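Local coordinates for protein putative O-acetylhomoserine (Thiol)-lyase (Campylobacter jejuni, PDB 4OC9) that probably transfers the aminocarboxypropyl group of O-acetylhomoserine to a thiol or sulfide, as a pyridoxal-phosphate enzyme of the trans-sulfuration family, at residues 106-111 with 148-153; 316-321 with 337-342. All blocks are in the same frame, centred on the assembly; numbering follows the deposited sequence.

Interaction 1. Residues 106-111 with 148-153; sequences NKIYGG and AIFFES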
ATOM      1  N   ASN D 106       8.022  29.461 -23.756  1.00 18.20           N
ATOM      2  CA  ASN D 106       6.679  29.575 -24.301  1.00 20.80           C
ATOM      3  C   ASN D 106       6.171  28.207 -24.744  1.00 21.79           C
ATOM      4  O   ASN D 106       5.037  28.063 -25.192  1.00 19.79           O
ATOM      5  CB  ASN D 106       6.644  30.549 -25.478  1.00 25.91           C
ATOM      6  CG  ASN D 106       7.464  30.072 -26.683  1.00 29.48           C
ATOM      7  OD1 ASN D 106       8.383  29.250 -26.584  1.00 32.22           O
ATOM      8  ND2 ASN D 106       7.155  30.633 -27.825  1.00 39.68           N
ATOM      9  N   LYS D 107       7.039  27.202 -24.671  1.00 22.74           N
ATOM     10  CA  LYS D 107       6.653  25.838 -25.052  1.00 22.86           C
ATOM     11  C   LYS D 107       6.853  24.846 -23.877  1.00 22.07           C
ATOM     12  O   LYS D 107       7.891  24.190 -23.774  1.00 17.50           O
ATOM     13  CB  LYS D 107       7.386  25.367 -26.308  1.00 23.25           C
ATOM     14  CG  LYS D 107       7.096  26.235 -27.514  1.00 23.12           C
ATOM     15  CD  LYS D 107       7.683  25.688 -28.795  1.00 23.26           C
ATOM     16  CE  LYS D 107       7.424  26.665 -29.902  1.00 22.43           C
ATOM     17  NZ  LYS D 107       7.832  26.120 -31.214  1.00 24.33           N
ATOM     18  N   ILE D 108       5.849  24.814 -22.998  1.00 19.63           N
ATOM     19  CA  ILE D 108       5.851  23.948 -21.834  1.00 17.92           C
ATOM     20  C   ILE D 108       4.476  23.380 -21.505  1.00 19.23           C
ATOM     21  O   ILE D 108       3.476  23.709 -22.151  1.00 16.13           O
ATOM     22  CB  ILE D 108       6.346  24.659 -20.578  1.00 16.73           C
ATOM     23  CG1 ILE D 108       5.418  25.834 -20.233  1.00 17.77           C
ATOM     24  CG2 ILE D 108       7.784  25.089 -20.775  1.00 18.30           C
ATOM     25  CD1 ILE D 108       5.824  26.612 -18.993  1.00 18.24           C
ATOM     26  N   TYR D 109       4.473  22.516 -20.488  1.00 19.77           N
ATOM     27  CA  TYR D 109       3.280  21.884 -20.005  1.00 21.98           C
ATOM     28  C   TYR D 109       2.298  22.951 -19.579  1.00 18.67           C
ATOM     29  O   TYR D 109       2.649  23.879 -18.864  1.00 20.06           O
ATOM     30  CB  TYR D 109       3.625  20.873 -18.877  1.00 25.18           C
ATOM     31  CG  TYR D 109       2.419  20.289 -18.193  1.00 25.73           C
ATOM     32  CD1 TYR D 109       1.570  19.419 -18.853  1.00 25.75           C
ATOM     33  CD2 TYR D 109       2.178  20.548 -16.844  1.00 28.88           C
ATOM     34  CE1 TYR D 109       0.468  18.872 -18.214  1.00 30.96           C
ATOM     35  CE2 TYR D 109       1.088  20.001 -16.189  1.00 31.46           C
ATOM     36  CZ  TYR D 109       0.228  19.163 -16.868  1.00 31.94           C
ATOM     37  OH  TYR D 109      -0.856  18.628 -16.201  1.00 28.69           O
ATOM     38  N   GLY D 110       1.065  22.798 -20.052  1.00 17.83           N
ATOM     39  CA  GLY D 110      -0.028  23.726 -19.772  1.00 16.10           C
ATOM     40  C   GLY D 110      -0.191  24.086 -18.318  1.00 16.39           C
ATOM     41  O   GLY D 110      -0.381  25.263 -17.964  1.00 16.25           O
ATOM     42  N   GLY D 111      -0.138  23.079 -17.465  1.00 15.99           N
ATOM     43  CA  GLY D 111      -0.265  23.310 -16.044  1.00 16.30           C
ATOM     44  C   GLY D 111       0.872  24.192 -15.551  1.00 16.04           C
ATOM     45  O   GLY D 111       0.649  25.141 -14.797  1.00 17.65           O
ATOM     46  N   ALA D 148      15.205  32.939 -12.154  1.00 22.20           N
ATOM     47  CA  ALA D 148      15.239  31.613 -12.759  1.00 20.96           C
ATOM     48  C   ALA D 148      14.850  31.629 -14.234  1.00 20.32           C
ATOM     49  O   ALA D 148      14.100  32.501 -14.696  1.00 20.17           O
ATOM     50  CB  ALA D 148      14.332  30.660 -11.998  1.00 21.87           C
ATOM     51  N   ILE D 149      15.420  30.672 -14.954  1.00 20.11           N
ATOM     52  CA  ILE D 149      15.192  30.463 -16.392  1.00 19.81           C
ATOM     53  C   ILE D 149      14.645  29.029 -16.476  1.00 21.15           C
ATOM     54  O   ILE D 149      15.377  28.065 -16.210  1.00 18.06           O
ATOM     55  CB  ILE D 149      16.462  30.644 -17.199  1.00 19.47           C
ATOM     56  CG1 ILE D 149      16.921  32.116 -17.092  1.00 20.41           C
ATOM     57  CG2 ILE D 149      16.178  30.283 -18.636  1.00 20.03           C
ATOM     58  CD1 ILE D 149      18.243  32.435 -17.759  1.00 21.12           C
ATOM     59  N   PHE D 150      13.349  28.924 -16.798  1.00 19.57           N
ATOM     60  CA  PHE D 150      12.661  27.655 -16.850  1.00 20.02           C
ATOM     61  C   PHE D 150      12.278  27.187 -18.222  1.00 20.89           C
ATOM     62  O   PHE D 150      11.733  27.954 -19.007  1.00 21.06           O
ATOM     63  CB  PHE D 150      11.380  27.761 -16.031  1.00 20.98           C
ATOM     64  CG  PHE D 150      10.664  26.449 -15.856  1.00 20.53           C
ATOM     65  CD1 PHE D 150       9.756  26.004 -16.800  1.00 20.90           C
ATOM     66  CD2 PHE D 150      10.895  25.670 -14.733  1.00 20.55           C
ATOM     67  CE1 PHE D 150       9.121  24.793 -16.645  1.00 18.39           C
ATOM     68  CE2 PHE D 150      10.252  24.453 -14.578  1.00 19.57           C
ATOM     69  CZ  PHE D 150       9.370  24.016 -15.540  1.00 17.49           C
ATOM     70  N   PHE D 151      12.559  25.912 -18.488  1.00 17.13           N
ATOM     71  CA  PHE D 151      12.241  25.320 -19.777  1.00 16.97           C
ATOM     72  C   PHE D 151      12.206  23.800 -19.684  1.00 16.80           C
ATOM     73  O   PHE D 151      12.629  23.212 -18.677  1.00 16.96           O
ATOM     74  CB  PHE D 151      13.298  25.686 -20.807  1.00 16.47           C
ATOM     75  CG  PHE D 151      14.638  25.087 -20.526  1.00 15.03           C
ATOM     76  CD1 PHE D 151      15.501  25.686 -19.646  1.00 15.67           C
ATOM     77  CD2 PHE D 151      15.052  23.960 -21.183  1.00 15.81           C
ATOM     78  CE1 PHE D 151      16.758  25.156 -19.417  1.00 17.05           C
ATOM     79  CE2 PHE D 151      16.309  23.413 -20.955  1.00 16.23           C
ATOM     80  CZ  PHE D 151      17.162  24.010 -20.060  1.00 15.06           C
ATOM     81  N   GLU D 152      11.697  23.178 -20.733  1.00 15.68           N
ATOM     82  CA  GLU D 152      11.616  21.726 -20.808  1.00 15.98           C
ATOM     83  C   GLU D 152      12.643  21.240 -21.840  1.00 17.33           C
ATOM     84  O   GLU D 152      12.923  21.927 -22.841  1.00 20.66           O
ATOM     85  CB  GLU D 152      10.213  21.264 -21.158  1.00 16.73           C
ATOM     86  CG  GLU D 152       9.206  21.517 -20.056  1.00 18.54           C
ATOM     87  CD  GLU D 152       7.767  21.125 -20.385  1.00 19.16           C
ATOM     88  OE1 GLU D 152       7.534  20.541 -21.458  1.00 24.49           O
ATOM     89  OE2 GLU D 152       6.867  21.459 -19.579  1.00 17.46           O
ATOM     90  N   SER D 153      13.240  20.093 -21.566  1.00 16.76           N
ATOM     91  CA  SER D 153      14.230  19.522 -22.454  1.00 16.15           C
ATOM     92  C   SER D 153      13.569  19.048 -23.755  1.00 16.03           C
ATOM     93  O   SER D 153      14.101  19.238 -24.842  1.00 17.70           O
ATOM     94  CB  SER D 153      14.970  18.363 -21.769  1.00 15.75           C
ATOM     95  OG  SER D 153      14.115  17.283 -21.402  1.00 15.63           O
TER
HETATM   96  O   HOH W   1      10.416  24.396 -23.349  1.00 13.20           O

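Interaction 2. Residues 316-321 with 337-342; sequences VNYPTL and NFASGL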
ATOM      1  N   VAL D 316       3.102  15.578 -38.656  1.00 17.21           N
ATOM      2  CA  VAL D 316       3.507  14.811 -37.522  1.00 15.53           C
ATOM      3  C   VAL D 316       4.669  15.447 -36.814  1.00 14.00           C
ATOM      4  O   VAL D 316       5.659  15.775 -37.425  1.00 13.77           O
ATOM      5  CB  VAL D 316       3.950  13.378 -37.921  1.00 16.21           C
ATOM      6  CG1 VAL D 316       4.401  12.581 -36.688  1.00 16.36           C
ATOM      7  CG2 VAL D 316       2.811  12.637 -38.614  1.00 17.66           C
ATOM      8  N   ASN D 317       4.583  15.516 -35.493  1.00 15.11           N
ATOM      9  CA  ASN D 317       5.656  16.090 -34.670  1.00 15.58           C
ATOM     10  C   ASN D 317       6.381  15.059 -33.857  1.00 14.73           C
ATOM     11  O   ASN D 317       5.855  14.610 -32.826  1.00 19.59           O
ATOM     12  CB  ASN D 317       5.165  17.052 -33.651  1.00 16.99           C
ATOM     13  CG  ASN D 317       4.862  18.391 -34.182  1.00 19.47           C
ATOM     14  OD1 ASN D 317       5.323  18.807 -35.248  1.00 25.02           O
ATOM     15  ND2 ASN D 317       4.203  19.149 -33.359  1.00 21.95           N
ATOM     16  N   TYR D 318       7.547  14.641 -34.315  1.00 12.98           N
ATOM     17  CA  TYR D 318       8.346  13.654 -33.577  1.00 13.09           C
ATOM     18  C   TYR D 318       9.794  13.866 -34.061  1.00 13.98           C
ATOM     19  O   TYR D 318      10.064  13.882 -35.236  1.00 13.90           O
ATOM     20  CB  TYR D 318       7.798  12.224 -33.714  1.00 11.75           C
ATOM     21  CG  TYR D 318       8.417  11.256 -32.767  1.00 10.51           C
ATOM     22  CD1 TYR D 318       8.049  11.235 -31.435  1.00  9.69           C
ATOM     23  CD2 TYR D 318       9.321  10.315 -33.203  1.00 10.63           C
ATOM     24  CE1 TYR D 318       8.608  10.338 -30.554  1.00  8.93           C
ATOM     25  CE2 TYR D 318       9.895   9.410 -32.328  1.00  9.99           C
ATOM     26  CZ  TYR D 318       9.531   9.429 -30.993  1.00  9.47           C
ATOM     27  OH  TYR D 318      10.120   8.503 -30.130  1.00  8.38           O
ATOM     28  N   PRO D 319      10.729  14.027 -33.135  1.00 16.79           N
ATOM     29  CA  PRO D 319      12.119  14.321 -33.464  1.00 15.77           C
ATOM     30  C   PRO D 319      12.919  13.359 -34.329  1.00 15.01           C
ATOM     31  O   PRO D 319      13.878  13.788 -34.937  1.00 13.44           O
ATOM     32  CB  PRO D 319      12.781  14.446 -32.076  1.00 17.24           C
ATOM     33  CG  PRO D 319      11.667  14.528 -31.095  1.00 17.16           C
ATOM     34  CD  PRO D 319      10.580  13.705 -31.702  1.00 16.62           C
ATOM     35  N   THR D 320      12.536  12.087 -34.402  1.00 15.05           N
ATOM     36  CA  THR D 320      13.271  11.152 -35.212  1.00 13.27           C
ATOM     37  C   THR D 320      12.985  11.383 -36.702  1.00 14.65           C
ATOM     38  O   THR D 320      13.732  10.889 -37.555  1.00 12.41           O
ATOM     39  CB  THR D 320      12.932   9.696 -34.879  1.00 13.69           C
ATOM     40  OG1 THR D 320      11.564   9.430 -35.206  1.00 13.38           O
ATOM     41  CG2 THR D 320      13.205   9.398 -33.455  1.00 13.97           C
ATOM     42  N   LEU D 321      11.902  12.094 -37.028  1.00 14.39           N
ATOM     43  CA  LEU D 321      11.572  12.364 -38.422  1.00 15.11           C
ATOM     44  C   LEU D 321      12.573  13.401 -38.967  1.00 17.63           C
ATOM     45  O   LEU D 321      12.650  14.516 -38.462  1.00 19.80           O
ATOM     46  CB  LEU D 321      10.133  12.850 -38.553  1.00 14.46           C
ATOM     47  CG  LEU D 321       9.035  11.855 -38.193  1.00 13.41           C
ATOM     48  CD1 LEU D 321       7.651  12.496 -38.215  1.00 14.09           C
ATOM     49  CD2 LEU D 321       9.074  10.668 -39.114  1.00 12.71           C
ATOM     50  N   ASN D 337      19.780   7.658 -29.507  1.00 21.61           N
ATOM     51  CA  ASN D 337      18.885   7.758 -30.640  1.00 18.34           C
ATOM     52  C   ASN D 337      17.426   7.314 -30.390  1.00 17.40           C
ATOM     53  O   ASN D 337      16.822   6.616 -31.206  1.00 18.91           O
ATOM     54  CB  ASN D 337      19.448   7.059 -31.872  1.00 17.35           C
ATOM     55  CG  ASN D 337      18.820   7.577 -33.152  1.00 17.47           C
ATOM     56  OD1 ASN D 337      18.681   8.787 -33.336  1.00 13.80           O
ATOM     57  ND2 ASN D 337      18.479   6.672 -34.054  1.00 17.32           N
ATOM     58  N   PHE D 338      16.916   7.612 -29.198  1.00 15.90           N
ATOM     59  CA  PHE D 338      15.547   7.305 -28.797  1.00 14.82           C
ATOM     60  C   PHE D 338      14.990   8.645 -28.396  1.00 14.68           C
ATOM     61  O   PHE D 338      15.656   9.407 -27.729  1.00 17.41           O
ATOM     62  CB  PHE D 338      15.447   6.303 -27.647  1.00 14.73           C
ATOM     63  CG  PHE D 338      15.921   4.903 -27.982  1.00 15.41           C
ATOM     64  CD1 PHE D 338      15.223   4.125 -28.886  1.00 14.69           C
ATOM     65  CD2 PHE D 338      16.949   4.313 -27.260  1.00 15.87           C
ATOM     66  CE1 PHE D 338      15.629   2.845 -29.187  1.00 14.97           C
ATOM     67  CE2 PHE D 338      17.342   3.017 -27.524  1.00 15.71           C
ATOM     68  CZ  PHE D 338      16.684   2.284 -28.493  1.00 15.71           C
ATOM     69  N   ALA D 339      13.761   8.930 -28.786  1.00 14.60           N
ATOM     70  CA  ALA D 339      13.141  10.219 -28.497  1.00 13.92           C
ATOM     71  C   ALA D 339      11.913  10.210 -27.577  1.00 14.00           C
ATOM     72  O   ALA D 339      11.086  11.131 -27.583  1.00 13.59           O
ATOM     73  CB  ALA D 339      12.779  10.862 -29.807  1.00 13.99           C
ATOM     74  N   SER D 340      11.780   9.145 -26.807  1.00 15.29           N
ATOM     75  CA  SER D 340      10.669   8.965 -25.847  1.00 15.09           C
ATOM     76  C   SER D 340       9.329   8.628 -26.516  1.00 14.38           C
ATOM     77  O   SER D 340       9.257   8.429 -27.721  1.00 18.36           O
ATOM     78  CB  SER D 340      10.569  10.133 -24.893  1.00 15.90           C
ATOM     79  OG  SER D 340       9.676   9.821 -23.846  1.00 17.69           O
ATOM     80  N   GLY D 341       8.271   8.553 -25.722  1.00 14.39           N
ATOM     81  CA  GLY D 341       6.950   8.165 -26.233  1.00 13.82           C
ATOM     82  C   GLY D 341       5.865   9.157 -26.468  1.00 14.09           C
ATOM     83  O   GLY D 341       4.715   8.775 -26.633  1.00 14.56           O
ATOM     84  N   LEU D 342       6.207  10.436 -26.476  1.00 14.34           N
ATOM     85  CA  LEU D 342       5.200  11.449 -26.712  1.00 14.92           C
ATOM     86  C   LEU D 342       5.302  11.975 -28.131  1.00 15.52           C
ATOM     87  O   LEU D 342       6.399  12.177 -28.651  1.00 15.12           O
ATOM     88  CB  LEU D 342       5.426  12.633 -25.801  1.00 16.76           C
ATOM     89  CG  LEU D 342       4.284  13.637 -25.814  1.00 18.17           C
ATOM     90  CD1 LEU D 342       3.058  12.960 -25.175  1.00 19.01           C
ATOM     91  CD2 LEU D 342       4.663  14.849 -25.009  1.00 19.12           C
TER
HETATM   92  O   HOH W   2      12.487   7.287 -30.843  1.00  4.06           O

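Interaction 1. Residues 106-111 with 148-153
Glu152 reaches from the end of its strand to the backbone amide of Tyr109: the N–H of Tyr109 donates to Glu152 OE2 at 2.8 Å, with an N-H...O angle of 162°. The amide meets OE2 on its syn side but 34° out of the carboxylate plane, so the bond is nearly straight at the hydrogen yet tilted at the acceptor. Glu152 OE2 also lies 3.4 Å from Ile108 CB. Ile108 CG2 packs across the aliphatic part of the glutamate, 3.9 Å from Glu152 CG, the two side chains crossing at about a right angle. Ile108 CG2 also comes to the edge of the Phe150 ring, near its plane, though 4.4 Å from Phe150 CE1.

A water forms a second bridge, donating to Lys107 O at 2.6 Å and accepting from Glu152 N at 3.2 Å. In the next shell, Asn156 N binds Glu152 OE1, so both carboxylate oxygens accept backbone amides. Tyr109 OH bonds Arg56 of the second subunit, consistent with an active site built at the subunit interface; as in relatives of this family, Tyr109 is probably the tyrosine that stacks on the cofactor ring. Tyr109 is the N-cap residue of helix 110-119; the contact therefore ties the start of that helix to the end of strand 146-152, which lies between strands 101-105 and 177-181 in the seven-stranded sheet.

Interaction 2. Residues 316-321 with 337-342
Tyr318 drives its phenol into the bend formed by Ala339, Ser340 and Leu342, and its hydroxyl donates a hydrogen bond to the backbone carbonyl of Ser340, with Tyr318 OH and Ser340 O 2.6 Å apart. The donor lies in the carbonyl plane, at a C=O...O angle of 154°. Two carbonyls line the ring's edge in plane: that of Ser340, and that of Leu342, whose O is 3.4 Å from Tyr318 CD1. With CG anti to the backbone N (chi1 -168°), the ring extends from just past strand 315-317 to residues 337-342, bridging the end of that strand and the loop leading into strand 342-346.

The tight part centres on the methyl of Ala339. Ala339 CB approaches Tyr318 CZ obliquely at 3.7 Å, while Pro319 CG and Thr320 CG2 each come to 4.0 Å from Ala339 CB. Pro319 CD lies over one face of the tyrosine ring, near its margin, and the type I turn from Tyr318 to Leu321, closed by Leu321 N to Tyr318 O, brings these three side chains together. Phe330 of helix 327-333 also touches Pro319, Thr320 and Ala339.

Toward Asn337 the fit loosens. Ala339 N is linked to residues 316-321 through a water, which donates to Tyr318 OH at 2.8 Å and accepts from Ala339 N at 2.9 Å, while Asn337 beyond it is exposed. Elsewhere on the loop, Ser340 OG is bonded to Val184 O.

The phenol oxygen thus donates a hydrogen bond to Ser340 O and accepts one from the water. Two hydrogen bonds at this oxygen, beside a small apolar cluster, fix the tyrosine's end and satisfy a peptide carbonyl and, through the water, a peptide amide of the loop.

Overall arrangement
Interaction 1 closes along the chain before interaction 2 opens, and their centres stand 19 Å apart, with nearest atoms about 7 Å apart and without contact. They belong to different sheets: interaction 1 lies at the seven-stranded mixed sheet, whereas interaction 2 joins the end of strand 315-317 to the loop entering strand 342-346, neighbouring antiparallel strands of the five-stranded sheet. Gln158 links their surroundings: it hydrogen-bonds Lys107 NZ, and the side chain of Asn317 touches it. In this pyridoxal-phosphate enzyme one contact thus reaches a second subunit through Tyr109, while the other stays within a single chain, with no other chain touching its segments.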